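16S rRNA aminocarboxypropyltransferase (Vulcanisaeta distributa, PDB 5APG) probably transfers the 3-amino-3-carboxypropyl group of S-adenosylmethionine to an N1-methylpseudouridine of 16S rRNA, the last step in making a hypermodified pseudouridine. Local coordinates at residues Arg16-Thr19 with Ala20-Leu23; Ser56-Val59 with Ile60-Arg64; Lys74-Val77 with Asp78-Lys82; Ala98-Pro101 with Thr102-Gly105. One frame throughout, in Å; residues are numbered along the deposited sequence.

How the contacts relate
Contact 1 is the most buried of the four and contact 3 is partly buried; both touch the bound selenium analogue of S-adenosylmethionine, though their centres lie about 20 Å apart. Contact 1 meets its carboxylate with the start of helix 19-25, whereas contact 3 brings helix 73-83 to its methyl and ribose ends. Contact 2, in helix 58-63, and contact 4, in the loop between strand 89-91 and helix 112-122, do not touch the ligand and fall on opposite sides of the chain's centre. Salt bridges mark the helical contacts 2 and 3; in contacts 1 and 4 an asparagine carbonyl takes a backbone N-H three residues on.

Contact 1: residues Arg16-Thr19 with Ala20-Leu23; sequences RKNT and AIKL. With EEM ([(3S)-3-amino-4-hydroxy-4-oxo-butyl]-[[(2S,3S,4R,5R)-5-(6-aminopurin-9-yl)-3,4-dihydroxy-oxolan-2-yl]methyl]-methyl-selanium), chain D.
Asn18 turns its side-chain carbonyl back over the first turn of helix 19-25 and acts as its N-cap. OD1 of Asn18 accepts from N of Ile21 at 2.9 Å, a bond with an N-H...O angle of 154° whose donor lies in the carbonyl plane of the amide. The torsion that sets CG anti to the backbone N (chi1 174°) carries OD1 to this N-H, while CG1 of Ile21 packs against the same oxygen at 3.5 Å. The other end of the amide, ND2, is hydrogen-bonded to Asp70 and comes within 3.3 Å of OXT of the ligand EEM. One flat group thus ties the helix start to Asp70 while its ND2 lies near the ligand's carboxylate. Cut back to an alanine, this position is likely to leave the N-H of Ile21 without its cap and Asp70 without its amide partner.

Thr19 approaches the carboxylate with two donors. Its backbone N reaches OXT of EEM at 3.0 Å and nearly straight (166°), and its OG1 gives a very short bond of 2.5 Å to O of EEM. OG1 also bonds to N of Ile113, at the start of helix 112-122. Behind it, N of Leu23 donates to O of Thr19 at 3.1 Å, a regular helical bond. An anion gripped by N-H and hydroxyl donors at a helix N-terminus is a familiar binding arrangement; here it forms the carboxylate end of the S-adenosylmethionine pocket in a SPOUT-type fold.

Contact 2: residues Ser56-Val59 with Ile60-Arg64; sequences SDRV and IAESR
The backbone runs as a short helix, with N of Ala61 bonded to O of Asp57 at 3.1 Å and N of Glu62 to O of Arg58 at 2.9 Å. This is helix 58-63 of the beta-alpha-beta unit that joins strands 43-45 and 66-70. One turn apart, Arg58 and Glu62 form a salt bridge, with NE of Arg58 3.1 Å from OE2 of Glu62. The N-H points poorly at the oxygen (129°), so the hydrogen bond is weak, and the guanidinium and carboxylate planes stand 72° apart. Water 1, in the guanidinium plane, accepts from NH2 of Arg58; its approach to OE2 of Glu62 is too short to be trusted. Arg58 keeps an extended chain, its NH1 bonding to O of Met123 and its cation meeting the ring of Phe125. A leucine in its place would probably leave the carboxylate of Glu62 without its mate and O of Met123 without this donor.

On the inner side, Ile60 packs on Ile43 and Ile89 of the sheet. At the helix end OG of Ser63, placed between its backbone N and carbonyl carbon (chi1 53°), donates to O of Val59 at 2.8 Å, an oxygen that also accepts from N of Ser63 at 3.3 Å.

Contact 3: residues Lys74-Val77 with Asp78-Lys82; sequences KRAV and DVHTK. With EEM ([(3S)-3-amino-4-hydroxy-4-oxo-butyl]-[[(2S,3S,4R,5R)-5-(6-aminopurin-9-yl)-3,4-dihydroxy-oxolan-2-yl]methyl]-methyl-selanium), chain D.
His80 lays its imidazole edge against the carbonyl of Ala76, one turn earlier in helix 73-83. ND1 donates to O of Ala76 at 2.8 Å with an angle of 159°, and the oxygen lies in the ring plane. N of His80 reaches the same oxygen at 3.0 Å from the opposite face of the carbonyl plane, so one acceptor is gripped twice. The first torsion (chi1 -74°) sets CG beside the backbone N, which lets ND1 reach back to the carbonyl that the backbone N-H already binds. Beyond ND1, CE1 approaches O3' of EEM at 3.4 Å, while CB of Ala76 faces the ligand's methyl carbon CE at 3.8 Å.

Val77 O is shared in a similar way, by N of Thr81 and by its OG1, the latter at 2.7 Å. On another side of the helix Arg75 and Asp78 lie alongside each other. NH2 of Arg75 meets OD2 of Asp78 on its anti side at 3.2 Å, at the guanidinium edge, and CG2 of Val79 sits over one face of that guanidinium. OD1 of Asp78 forms a further salt bridge with NZ of Lys82.

With ND1 serving as donor, the imidazole rotation is fixed from the helix side, and Asp78 probably offsets the two nearby positive charges.

Contact 4: residues Ala98-Pro101 with Thr102-Gly105; sequences AANP and THYG
The loop between strand 89-91 and helix 112-122 doubles back here, residues 102-105 returning past 98-101. It closes with a backbone bond from N of Gly105 to O of Ala98 at 3.0 Å (167°). Inside it, the side-chain carbonyl of Asn100 reaches three residues ahead: OD1 accepts from N of His103 at 2.9 Å, with the donor tilted 35° from the carbonyl plane. CG sits between the backbone N and the carbonyl carbon (chi1 69°), which bends the amide inward over the following residues. ND2 points instead to Glu114, whose carboxylate also takes the N-H of Ala99.

Water 4 links ND2 of Asn100, at 2.9 Å, with ND1 of His103, at 2.8 Å, and lies in the imidazole plane. CG2 of Thr102 covers one face of that ring over its centre, 3.7 Å above the plane. On the returning arm of the loop, O of Ala99 lies near the plane of the Tyr104 ring, at its edge, 3.5 Å from CD1, while CB of Ala98 rests on O of His103 at 3.5 Å.

Both ends of the Asn100 amide are therefore engaged, the carbonyl within the bend and the amino group by an acidic residue of helix 112-122, which ties the loop's shape to that helix.

Contact 1: residues Arg16-Thr19 with Ala20-Leu23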
loop_
_atom_site.group_PDB
_atom_site.type_symbol
_atom_site.label_atom_id
_atom_site.label_comp_id
_atom_site.label_asym_id
_atom_site.label_seq_id
_atom_site.Cartn_x
_atom_site.Cartn_y
_atom_site.Cartn_z
ATOM N N ARG A 16 -18.175 -3.110 -5.920
ATOM C CA ARG A 16 -18.920 -2.862 -4.699
ATOM C C ARG A 16 -18.176 -3.411 -3.483
ATOM O O ARG A 16 -18.469 -3.037 -2.347
ATOM C CB ARG A 16 -20.312 -3.485 -4.798
ATOM N N LYS A 17 -17.214 -4.296 -3.726
ATOM C CA LYS A 17 -16.447 -4.905 -2.643
ATOM C C LYS A 17 -14.984 -4.477 -2.699
ATOM O O LYS A 17 -14.165 -4.908 -1.889
ATOM C CB LYS A 17 -16.559 -6.429 -2.703
ATOM C CG LYS A 17 -17.967 -6.950 -2.465
ATOM C CD LYS A 17 -18.013 -8.468 -2.460
ATOM C CE LYS A 17 -19.369 -8.973 -1.991
ATOM N NZ LYS A 17 -19.478 -10.455 -2.077
ATOM N N ASN A 18 -14.670 -3.620 -3.660
ATOM C CA ASN A 18 -13.317 -3.117 -3.848
ATOM C C ASN A 18 -13.070 -1.867 -2.999
ATOM O O ASN A 18 -13.910 -0.968 -2.959
ATOM C CB ASN A 18 -13.085 -2.826 -5.331
ATOM C CG ASN A 18 -11.757 -2.167 -5.596
ATOM O OD1 ASN A 18 -11.658 -0.941 -5.637
ATOM N ND2 ASN A 18 -10.725 -2.976 -5.790
ATOM N N THR A 19 -11.927 -1.804 -2.315
ATOM C CA THR A 19 -11.699 -0.714 -1.365
ATOM C C THR A 19 -11.225 0.562 -2.058
ATOM O O THR A 19 -11.381 1.656 -1.516
ATOM C CB THR A 19 -10.683 -1.099 -0.257
ATOM O OG1 THR A 19 -9.365 -1.253 -0.808
ATOM C CG2 THR A 19 -11.103 -2.395 0.436
ATOM N N ALA A 20 -10.660 0.427 -3.254
ATOM C CA ALA A 20 -10.213 1.594 -4.014
ATOM C C ALA A 20 -11.410 2.406 -4.501
ATOM O O ALA A 20 -11.387 3.637 -4.471
ATOM C CB ALA A 20 -9.339 1.174 -5.187
ATOM N N ILE A 21 -12.450 1.711 -4.953
ATOM C CA ILE A 21 -13.683 2.364 -5.381
ATOM C C ILE A 21 -14.260 3.220 -4.253
ATOM O O ILE A 21 -14.741 4.334 -4.482
ATOM C CB ILE A 21 -14.731 1.327 -5.846
ATOM C CG1 ILE A 21 -14.304 0.693 -7.172
ATOM C CG2 ILE A 21 -16.101 1.965 -5.992
ATOM C CD1 ILE A 21 -14.151 1.685 -8.305
ATOM N N LYS A 22 -14.183 2.709 -3.028
ATOM C CA LYS A 22 -14.694 3.439 -1.872
ATOM C C LYS A 22 -13.838 4.665 -1.545
ATOM O O LYS A 22 -14.374 5.725 -1.223
ATOM C CB LYS A 22 -14.785 2.517 -0.656
ATOM C CG LYS A 22 -15.831 2.957 0.356
ATOM C CD LYS A 22 -16.052 1.888 1.410
ATOM C CE LYS A 22 -17.167 2.279 2.350
ATOM N NZ LYS A 22 -17.418 1.247 3.403
ATOM N N LEU A 23 -12.516 4.521 -1.621
ATOM C CA LEU A 23 -11.610 5.667 -1.503
ATOM C C LEU A 23 -11.982 6.789 -2.463
ATOM O O LEU A 23 -12.044 7.960 -2.084
ATOM C CB LEU A 23 -10.161 5.250 -1.777
ATOM C CG LEU A 23 -9.355 4.631 -0.644
ATOM C CD1 LEU A 23 -8.022 4.114 -1.180
ATOM C CD2 LEU A 23 -9.147 5.660 0.455
HETATM C C2 EEM D . 3.027 -2.050 -1.386
HETATM N N3 EEM D . 1.825 -1.848 -1.834
HETATM C C4 EEM D . 0.817 -2.565 -1.372
HETATM C "C1'" EEM D . -1.244 -1.675 -2.522
HETATM C "C2'" EEM D . -0.774 -2.022 -3.956
HETATM C "C3'" EEM D . -1.710 -2.971 -4.347
HETATM C "C4'" EEM D . -2.910 -2.683 -3.814
HETATM C "C5'" EEM D . -3.692 -3.859 -3.361
HETATM O O EEM D . -8.572 -3.465 -1.659
HETATM C C EEM D . -9.066 -4.289 -2.378
HETATM O OXT EEM D . -10.229 -4.184 -2.730
HETATM C CA EEM D . -8.243 -5.446 -2.899
HETATM N N EEM D . -9.128 -6.365 -3.556
HETATM C CB EEM D . -7.223 -4.844 -3.854
HETATM C CG EEM D . -6.081 -5.769 -4.221
HETATM SE SE EEM D . -4.528 -4.738 -4.891
HETATM C CE EEM D . -3.176 -5.936 -5.589
HETATM O "O4'" EEM D . -2.479 -1.956 -2.449
HETATM O "O3'" EEM D . -1.692 -3.213 -5.808
HETATM O "O2'" EEM D . -1.027 -0.803 -4.663
HETATM N N9 EEM D . -0.500 -2.601 -1.624
HETATM C C8 EEM D . -0.998 -3.543 -0.847
HETATM N N7 EEM D . -0.064 -4.119 -0.125
HETATM C C5 EEM D . 1.104 -3.524 -0.421
HETATM N N1 EEM D . 3.356 -2.950 -0.484
HETATM C C6 EEM D . 2.440 -3.716 0.031
HETATM N N6 EEM D . 2.760 -4.701 0.986
#

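Contact 2: residues Ser56-Val59 with Ile60-Arg64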
loop_
_atom_site.group_PDB
_atom_site.type_symbol
_atom_site.label_atom_id
_atom_site.label_comp_id
_atom_site.label_asym_id
_atom_site.label_seq_id
_atom_site.Cartn_x
_atom_site.Cartn_y
_atom_site.Cartn_z
ATOM N N SER A 56 10.812 9.944 4.954
ATOM C CA SER A 56 11.366 11.013 4.130
ATOM C C SER A 56 10.776 11.033 2.719
ATOM O O SER A 56 10.943 12.010 1.995
ATOM C CB SER A 56 12.896 10.903 4.064
ATOM O OG SER A 56 13.303 9.603 3.675
ATOM N N ASP A 57 10.076 9.965 2.334
ATOM C CA ASP A 57 9.347 9.952 1.062
ATOM C C ASP A 57 8.169 10.934 1.058
ATOM O O ASP A 57 7.581 11.206 0.006
ATOM C CB ASP A 57 8.841 8.540 0.737
ATOM C CG ASP A 57 9.974 7.563 0.447
ATOM O OD1 ASP A 57 11.007 7.996 -0.109
ATOM O OD2 ASP A 57 9.841 6.366 0.779
ATOM N N ARG A 58 7.823 11.454 2.234
ATOM C CA ARG A 58 6.788 12.488 2.354
ATOM C C ARG A 58 6.993 13.655 1.381
ATOM O O ARG A 58 6.037 14.157 0.784
ATOM C CB ARG A 58 6.747 13.034 3.785
ATOM C CG ARG A 58 5.752 14.168 3.987
ATOM C CD ARG A 58 5.924 14.808 5.360
ATOM N NE ARG A 58 5.008 15.931 5.557
ATOM C CZ ARG A 58 3.877 15.863 6.249
ATOM N NH1 ARG A 58 3.517 14.721 6.824
ATOM N NH2 ARG A 58 3.106 16.937 6.373
ATOM N N VAL A 59 8.242 14.085 1.225
ATOM C CA VAL A 59 8.548 15.250 0.399
ATOM C C VAL A 59 8.114 15.031 -1.053
ATOM O O VAL A 59 7.600 15.945 -1.698
ATOM C CB VAL A 59 10.058 15.610 0.465
ATOM C CG1 VAL A 59 10.924 14.439 0.031
ATOM C CG2 VAL A 59 10.358 16.832 -0.382
ATOM N N ILE A 60 8.292 13.806 -1.545
ATOM C CA ILE A 60 7.891 13.442 -2.900
ATOM C C ILE A 60 6.372 13.325 -3.032
ATOM O O ILE A 60 5.787 13.800 -4.008
ATOM C CB ILE A 60 8.542 12.108 -3.329
ATOM C CG1 ILE A 60 10.064 12.240 -3.320
ATOM C CG2 ILE A 60 8.052 11.686 -4.709
ATOM C CD1 ILE A 60 10.589 13.267 -4.298
ATOM N N ALA A 61 5.740 12.693 -2.046
ATOM C CA ALA A 61 4.283 12.568 -2.022
ATOM C C ALA A 61 3.595 13.933 -2.021
ATOM O O ALA A 61 2.562 14.110 -2.658
ATOM C CB ALA A 61 3.843 11.760 -0.810
ATOM N N GLU A 62 4.166 14.891 -1.299
ATOM C CA GLU A 62 3.621 16.246 -1.258
ATOM C C GLU A 62 3.741 16.977 -2.589
ATOM O O GLU A 62 2.850 17.734 -2.972
ATOM C CB GLU A 62 4.323 17.078 -0.187
ATOM C CG GLU A 62 4.083 16.638 1.234
ATOM C CD GLU A 62 4.879 17.468 2.218
ATOM O OE1 GLU A 62 6.064 17.752 1.937
ATOM O OE2 GLU A 62 4.315 17.846 3.264
ATOM N N SER A 63 4.855 16.763 -3.282
ATOM C CA SER A 63 5.174 17.556 -4.464
ATOM C C SER A 63 4.746 16.898 -5.777
ATOM O O SER A 63 4.401 17.594 -6.734
ATOM C CB SER A 63 6.676 17.859 -4.496
ATOM O OG SER A 63 7.441 16.667 -4.369
ATOM N N ARG A 64 4.762 15.568 -5.825
ATOM C CA ARG A 64 4.398 14.847 -7.044
ATOM C C ARG A 64 3.132 14.013 -6.860
ATOM O O ARG A 64 2.399 13.771 -7.819
ATOM C CB ARG A 64 5.545 13.936 -7.512
ATOM C CG ARG A 64 6.755 14.649 -8.133
ATOM C CD ARG A 64 7.859 14.840 -7.106
ATOM N NE ARG A 64 9.085 15.404 -7.672
ATOM C CZ ARG A 64 10.076 14.677 -8.188
ATOM N NH1 ARG A 64 9.980 13.354 -8.238
ATOM N NH2 ARG A 64 11.157 15.277 -8.666
HETATM O O HOH W 1 4.539 19.352 5.158
HETATM O O HOH W 2 7.483 18.774 -0.496
#

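Contact 3: residues Lys74-Val77 with Asp78-Lys82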
loop_
_atom_site.group_PDB
_atom_site.type_symbol
_atom_site.label_atom_id
_atom_site.label_comp_id
_atom_site.label_asym_id
_atom_site.label_seq_id
_atom_site.Cartn_x
_atom_site.Cartn_y
_atom_site.Cartn_z
ATOM N N LYS A 74 -3.956 -11.867 -7.473
ATOM C CA LYS A 74 -3.559 -12.931 -8.389
ATOM C C LYS A 74 -2.830 -12.372 -9.610
ATOM O O LYS A 74 -1.983 -13.045 -10.198
ATOM C CB LYS A 74 -4.777 -13.754 -8.827
ATOM C CG LYS A 74 -4.420 -14.967 -9.680
ATOM C CD LYS A 74 -5.540 -15.995 -9.709
ATOM C CE LYS A 74 -5.212 -17.130 -10.670
ATOM N NZ LYS A 74 -3.948 -17.832 -10.302
ATOM N N ARG A 75 -3.148 -11.133 -9.977
ATOM C CA ARG A 75 -2.514 -10.480 -11.122
ATOM C C ARG A 75 -1.431 -9.472 -10.729
ATOM O O ARG A 75 -0.721 -8.962 -11.595
ATOM C CB ARG A 75 -3.562 -9.761 -11.979
ATOM C CG ARG A 75 -4.498 -10.678 -12.748
ATOM C CD ARG A 75 -4.800 -10.084 -14.115
ATOM N NE ARG A 75 -3.569 -9.798 -14.849
ATOM C CZ ARG A 75 -3.488 -8.976 -15.889
ATOM N NH1 ARG A 75 -4.570 -8.344 -16.327
ATOM N NH2 ARG A 75 -2.321 -8.780 -16.491
ATOM N N ALA A 76 -1.311 -9.188 -9.434
ATOM C CA ALA A 76 -0.496 -8.068 -8.959
ATOM C C ALA A 76 0.969 -8.137 -9.391
ATOM O O ALA A 76 1.542 -7.131 -9.810
ATOM C CB ALA A 76 -0.582 -7.968 -7.444
ATOM N N VAL A 77 1.579 -9.313 -9.292
ATOM C CA VAL A 77 2.989 -9.440 -9.646
ATOM C C VAL A 77 3.189 -9.168 -11.131
ATOM O O VAL A 77 4.037 -8.366 -11.512
ATOM C CB VAL A 77 3.552 -10.829 -9.292
ATOM C CG1 VAL A 77 5.001 -10.937 -9.733
ATOM C CG2 VAL A 77 3.435 -11.077 -7.796
ATOM N N ASP A 78 2.388 -9.819 -11.968
ATOM C CA ASP A 78 2.492 -9.645 -13.412
ATOM C C ASP A 78 2.307 -8.184 -13.830
ATOM O O ASP A 78 3.057 -7.664 -14.655
ATOM C CB ASP A 78 1.464 -10.522 -14.126
ATOM C CG ASP A 78 1.586 -10.447 -15.632
ATOM O OD1 ASP A 78 2.541 -11.039 -16.177
ATOM O OD2 ASP A 78 0.731 -9.795 -16.269
ATOM N N VAL A 79 1.315 -7.522 -13.245
ATOM C CA VAL A 79 0.995 -6.148 -13.618
ATOM C C VAL A 79 2.104 -5.173 -13.226
ATOM O O VAL A 79 2.543 -4.357 -14.041
ATOM C CB VAL A 79 -0.333 -5.695 -12.980
ATOM C CG1 VAL A 79 -0.513 -4.186 -13.119
ATOM C CG2 VAL A 79 -1.499 -6.450 -13.607
ATOM N N HIS A 80 2.569 -5.260 -11.984
ATOM C CA HIS A 80 3.596 -4.338 -11.511
ATOM C C HIS A 80 4.944 -4.569 -12.190
ATOM O O HIS A 80 5.673 -3.619 -12.460
ATOM C CB HIS A 80 3.758 -4.438 -9.994
ATOM C CG HIS A 80 2.639 -3.807 -9.226
ATOM N ND1 HIS A 80 1.472 -4.474 -8.922
ATOM C CD2 HIS A 80 2.505 -2.559 -8.710
ATOM C CE1 HIS A 80 0.668 -3.668 -8.250
ATOM N NE2 HIS A 80 1.273 -2.503 -8.106
ATOM N N THR A 81 5.280 -5.824 -12.469
ATOM C CA THR A 81 6.588 -6.119 -13.043
ATOM C C THR A 81 6.663 -5.730 -14.518
ATOM O O THR A 81 7.725 -5.352 -15.012
ATOM C CB THR A 81 6.956 -7.613 -12.895
ATOM O OG1 THR A 81 5.933 -8.427 -13.481
ATOM C CG2 THR A 81 7.116 -7.984 -11.427
ATOM N N LYS A 82 5.538 -5.801 -15.221
ATOM C CA LYS A 82 5.563 -5.595 -16.665
ATOM C C LYS A 82 5.205 -4.178 -17.117
ATOM O O LYS A 82 5.566 -3.784 -18.223
ATOM C CB LYS A 82 4.627 -6.596 -17.355
ATOM C CG LYS A 82 5.072 -8.048 -17.230
ATOM C CD LYS A 82 4.552 -8.905 -18.380
ATOM C CE LYS A 82 3.035 -8.863 -18.480
ATOM N NZ LYS A 82 2.518 -9.931 -19.383
HETATM C C2 EEM D . 3.027 -2.050 -1.386
HETATM N N3 EEM D . 1.825 -1.848 -1.834
HETATM C C4 EEM D . 0.817 -2.565 -1.372
HETATM C "C1'" EEM D . -1.244 -1.675 -2.522
HETATM C "C2'" EEM D . -0.774 -2.022 -3.956
HETATM C "C3'" EEM D . -1.710 -2.971 -4.347
HETATM C "C4'" EEM D . -2.910 -2.683 -3.814
HETATM C "C5'" EEM D . -3.692 -3.859 -3.361
HETATM O O EEM D . -8.572 -3.465 -1.659
HETATM C C EEM D . -9.066 -4.289 -2.378
HETATM O OXT EEM D . -10.229 -4.184 -2.730
HETATM C CA EEM D . -8.243 -5.446 -2.899
HETATM N N EEM D . -9.128 -6.365 -3.556
HETATM C CB EEM D . -7.223 -4.844 -3.854
HETATM C CG EEM D . -6.081 -5.769 -4.221
HETATM SE SE EEM D . -4.528 -4.738 -4.891
HETATM C CE EEM D . -3.176 -5.936 -5.589
HETATM O "O4'" EEM D . -2.479 -1.956 -2.449
HETATM O "O3'" EEM D . -1.692 -3.213 -5.808
HETATM O "O2'" EEM D . -1.027 -0.803 -4.663
HETATM N N9 EEM D . -0.500 -2.601 -1.624
HETATM C C8 EEM D . -0.998 -3.543 -0.847
HETATM N N7 EEM D . -0.064 -4.119 -0.125
HETATM C C5 EEM D . 1.104 -3.524 -0.421
HETATM N N1 EEM D . 3.356 -2.950 -0.484
HETATM C C6 EEM D . 2.440 -3.716 0.031
HETATM N N6 EEM D . 2.760 -4.701 0.986
HETATM O O HOH W 3 0.766 -12.081 -11.229
#

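Contact 4: residues Ala98-Pro101 with Thr102-Gly105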
loop_
_atom_site.group_PDB
_atom_site.type_symbol
_atom_site.label_atom_id
_atom_site.label_comp_id
_atom_site.label_asym_id
_atom_site.label_seq_id
_atom_site.Cartn_x
_atom_site.Cartn_y
_atom_site.Cartn_z
ATOM N N ALA A 98 -2.427 -7.442 7.990
ATOM C CA ALA A 98 -3.733 -7.052 7.459
ATOM C C ALA A 98 -4.807 -7.124 8.540
ATOM O O ALA A 98 -4.776 -8.006 9.400
ATOM C CB ALA A 98 -4.117 -7.938 6.271
ATOM N N ALA A 99 -5.753 -6.192 8.490
ATOM C CA ALA A 99 -6.855 -6.161 9.444
ATOM C C ALA A 99 -8.207 -6.403 8.777
ATOM O O ALA A 99 -9.222 -6.521 9.460
ATOM C CB ALA A 99 -6.875 -4.832 10.183
ATOM N N ASN A 100 -8.225 -6.459 7.448
ATOM C CA ASN A 100 -9.472 -6.682 6.718
ATOM C C ASN A 100 -9.990 -8.105 6.960
ATOM O O ASN A 100 -9.206 -8.999 7.277
ATOM C CB ASN A 100 -9.273 -6.402 5.219
ATOM C CG ASN A 100 -8.385 -7.420 4.538
ATOM O OD1 ASN A 100 -8.795 -8.557 4.304
ATOM N ND2 ASN A 100 -7.166 -7.010 4.190
ATOM N N PRO A 101 -11.313 -8.316 6.832
ATOM C CA PRO A 101 -11.926 -9.617 7.135
ATOM C C PRO A 101 -11.425 -10.781 6.279
ATOM O O PRO A 101 -11.489 -11.921 6.726
ATOM C CB PRO A 101 -13.419 -9.373 6.874
ATOM C CG PRO A 101 -13.599 -7.908 6.989
ATOM C CD PRO A 101 -12.327 -7.303 6.483
ATOM N N THR A 102 -10.936 -10.501 5.076
ATOM C CA THR A 102 -10.465 -11.560 4.188
ATOM C C THR A 102 -9.135 -12.153 4.639
ATOM O O THR A 102 -8.973 -13.374 4.684
ATOM C CB THR A 102 -10.310 -11.049 2.743
ATOM O OG1 THR A 102 -11.548 -10.487 2.299
ATOM C CG2 THR A 102 -9.905 -12.184 1.811
ATOM N N HIS A 103 -8.184 -11.289 4.975
ATOM C CA HIS A 103 -6.833 -11.737 5.285
ATOM C C HIS A 103 -6.383 -11.352 6.688
ATOM O O HIS A 103 -5.185 -11.203 6.927
ATOM C CB HIS A 103 -5.843 -11.166 4.267
ATOM C CG HIS A 103 -6.032 -11.694 2.878
ATOM N ND1 HIS A 103 -6.170 -10.872 1.783
ATOM C CD2 HIS A 103 -6.101 -12.963 2.408
ATOM C CE1 HIS A 103 -6.320 -11.609 0.695
ATOM N NE2 HIS A 103 -6.281 -12.881 1.048
ATOM N N TYR A 104 -7.335 -11.205 7.608
ATOM C CA TYR A 104 -7.024 -10.787 8.973
ATOM C C TYR A 104 -5.874 -11.581 9.583
ATOM O O TYR A 104 -5.879 -12.811 9.573
ATOM C CB TYR A 104 -8.254 -10.909 9.881
ATOM C CG TYR A 104 -7.981 -10.433 11.291
ATOM C CD1 TYR A 104 -8.105 -9.093 11.628
ATOM C CD2 TYR A 104 -7.567 -11.320 12.278
ATOM C CE1 TYR A 104 -7.840 -8.650 12.913
ATOM C CE2 TYR A 104 -7.299 -10.888 13.562
ATOM C CZ TYR A 104 -7.437 -9.553 13.873
ATOM O OH TYR A 104 -7.173 -9.123 15.153
ATOM N N GLY A 105 -4.884 -10.868 10.108
ATOM C CA GLY A 105 -3.798 -11.506 10.828
ATOM C C GLY A 105 -2.612 -11.911 9.976
ATOM O O GLY A 105 -1.584 -12.325 10.508
HETATM O O HOH W 4 -5.580 -8.176 2.080
HETATM O O HOH W 5 -11.933 -8.132 3.293
#